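PDB 5BUM: chitinase A from Equisetum arvense, which probably hydrolyses glycosidic bonds in chitin as a family 18 glycosidase, and carries an N-terminal carbohydrate-binding LysM module. Local coordinates for residues 8-14 against 37-42. Numbering follows the deposited sequence.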
loop_
_atom_site.group_PDB
_atom_site.type_symbol
_atom_site.label_atom_id
_atom_site.label_comp_id
_atom_site.label_asym_id
_atom_site.label_seq_id
_atom_site.Cartn_x
_atom_site.Cartn_y
_atom_site.Cartn_z
ATOM N N VAL A 8 -3.826 -6.544 4.643
ATOM C CA VAL A 8 -3.204 -7.802 4.238
ATOM C C VAL A 8 -2.448 -8.432 5.422
ATOM O O VAL A 8 -1.787 -7.740 6.212
ATOM C CB VAL A 8 -2.309 -7.598 3.015
ATOM C CG1 VAL A 8 -1.520 -8.852 2.710
ATOM C CG2 VAL A 8 -3.142 -7.167 1.825
ATOM N N LYS A 9 -2.644 -9.733 5.572
ATOM C CA LYS A 9 -1.956 -10.530 6.542
ATOM C C LYS A 9 -1.225 -11.594 5.782
ATOM O O LYS A 9 -1.422 -11.802 4.575
ATOM C CB LYS A 9 -2.918 -11.144 7.550
ATOM C CG LYS A 9 -3.238 -10.193 8.699
ATOM C CD LYS A 9 -4.621 -10.411 9.286
ATOM C CE LYS A 9 -5.743 -9.903 8.358
ATOM N NZ LYS A 9 -6.201 -8.483 8.560
ATOM N N SER A 10 -0.328 -12.226 6.505
ATOM C CA SER A 10 0.547 -13.266 5.990
ATOM C C SER A 10 -0.230 -14.344 5.220
ATOM O O SER A 10 -1.127 -14.959 5.781
ATOM C CB SER A 10 1.278 -13.906 7.190
ATOM O OG SER A 10 2.445 -14.564 6.753
ATOM N N GLY A 11 0.096 -14.561 3.947
ATOM C CA GLY A 11 -0.541 -15.636 3.168
ATOM C C GLY A 11 -1.882 -15.299 2.511
ATOM O O GLY A 11 -2.421 -16.096 1.753
ATOM N N ASP A 12 -2.429 -14.124 2.790
ATOM C CA ASP A 12 -3.605 -13.661 2.059
ATOM C C ASP A 12 -3.442 -13.574 0.554
ATOM O O ASP A 12 -2.418 -13.109 0.056
ATOM C CB ASP A 12 -3.967 -12.270 2.525
ATOM C CG ASP A 12 -4.632 -12.275 3.848
ATOM O OD1 ASP A 12 -4.944 -13.375 4.352
ATOM O OD2 ASP A 12 -4.867 -11.177 4.365
ATOM N N ILE A 13 -4.483 -13.942 -0.189
ATOM C CA ILE A 13 -4.470 -13.730 -1.658
ATOM C C ILE A 13 -5.684 -12.936 -2.073
ATOM O O ILE A 13 -6.670 -12.816 -1.319
ATOM C CB ILE A 13 -4.376 -15.059 -2.435
ATOM C CG1 ILE A 13 -5.645 -15.914 -2.215
ATOM C CG2 ILE A 13 -3.143 -15.838 -1.957
ATOM C CD1 ILE A 13 -5.617 -17.259 -2.926
ATOM N N CYS A 14 -5.620 -12.339 -3.249
ATOM C CA CYS A 14 -6.675 -11.398 -3.613
ATOM C C CYS A 14 -8.021 -12.120 -3.728
ATOM O O CYS A 14 -9.045 -11.578 -3.322
ATOM C CB CYS A 14 -6.379 -10.711 -4.935
ATOM S SG CYS A 14 -5.276 -9.296 -4.860
ATOM N N CYS A 37 -1.850 -8.141 -7.462
ATOM C CA CYS A 37 -2.219 -9.308 -6.645
ATOM C C CYS A 37 -1.061 -10.292 -6.502
ATOM O O CYS A 37 -1.012 -11.039 -5.525
ATOM C CB CYS A 37 -3.496 -9.960 -7.209
ATOM S SG CYS A 37 -4.988 -8.932 -6.941
ATOM N N ASP A 38 -0.098 -10.264 -7.434
ATOM C CA ASP A 38 1.091 -11.152 -7.326
ATOM C C ASP A 38 2.094 -10.694 -6.310
ATOM O O ASP A 38 3.088 -11.354 -6.126
ATOM C CB ASP A 38 1.814 -11.377 -8.660
ATOM C CG ASP A 38 2.144 -10.090 -9.432
ATOM O OD1 ASP A 38 1.994 -8.949 -8.953
ATOM O OD2 ASP A 38 2.581 -10.242 -10.593
ATOM N N ASN A 39 1.786 -9.614 -5.601
ATOM C CA ASN A 39 2.787 -8.835 -4.907
ATOM C C ASN A 39 2.187 -8.002 -3.782
ATOM O O ASN A 39 2.437 -6.796 -3.665
ATOM C CB ASN A 39 3.449 -7.905 -5.926
ATOM C CG ASN A 39 4.650 -7.167 -5.355
ATOM O OD1 ASN A 39 4.922 -6.037 -5.769
ATOM N ND2 ASN A 39 5.371 -7.795 -4.412
ATOM N N LEU A 40 1.364 -8.653 -2.976
ATOM C CA LEU A 40 0.746 -7.992 -1.867
ATOM C C LEU A 40 1.761 -7.935 -0.750
ATOM O O LEU A 40 2.533 -8.881 -0.548
ATOM C CB LEU A 40 -0.439 -8.797 -1.389
ATOM C CG LEU A 40 -1.597 -8.937 -2.340
ATOM C CD1 LEU A 40 -2.629 -9.884 -1.766
ATOM C CD2 LEU A 40 -2.192 -7.575 -2.571
ATOM N N GLN A 41 1.725 -6.837 -0.005
ATOM C CA GLN A 41 2.621 -6.605 1.149
ATOM C C GLN A 41 1.864 -6.763 2.480
ATOM O O GLN A 41 0.694 -6.334 2.614
ATOM C CB GLN A 41 3.135 -5.158 1.084
ATOM C CG GLN A 41 3.536 -4.656 -0.305
ATOM C CD GLN A 41 4.701 -5.433 -0.847
ATOM O OE1 GLN A 41 4.703 -5.852 -1.996
ATOM N NE2 GLN A 41 5.682 -5.668 -0.008
ATOM N N ILE A 42 2.523 -7.319 3.478
ATOM C CA ILE A 42 1.937 -7.383 4.807
ATOM C C ILE A 42 1.546 -5.978 5.293
ATOM O O ILE A 42 2.299 -5.027 5.120
ATOM C CB ILE A 42 2.895 -8.091 5.781
ATOM C CG1 ILE A 42 2.776 -9.616 5.603
ATOM C CG2 ILE A 42 2.561 -7.763 7.216
ATOM C CD1 ILE A 42 4.093 -10.337 5.743
#
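C14 and C37 join covalently across this contact, where two loops of the LysM domain (βααβ fold) meet: the one leading from strand 5-7 into helix 14-21, and the one before strand 45-47. Their SG atoms lie 2.1 Å apart with a CB-SG-SG-CB torsion of -91°, so the two CB-SG bonds stand nearly perpendicular. L28 and L35 pack against C14, and V25 against C37. L40 packs beside the disulfide: its CD1 branch reaches C14 SG at 4.1 Å and also rests 3.7 Å from the carbonyl O of D12. The CB of the same leucine lies 4.2 Å from V8 CG1, so L40 as a whole spans V8 and C14, through CB and CD1 respectively. V8 points toward the other loop, and its CB and CG1, the latter anti to the backbone N (chi1 172°), both press on Q41 O, at 3.3 and 3.4 Å. Farther out, I42 lays CG1 alongside the backbone at S10, within a type II turn from K9 to D12. Two bonds span that turn: D12 N to K9 O at 3.1 Å, and K9 N to D12 OD2 at 2.9 Å, met from above the carboxylate plane. Y6 OH is a second partner of OD2, tying the turn to strand 5-7.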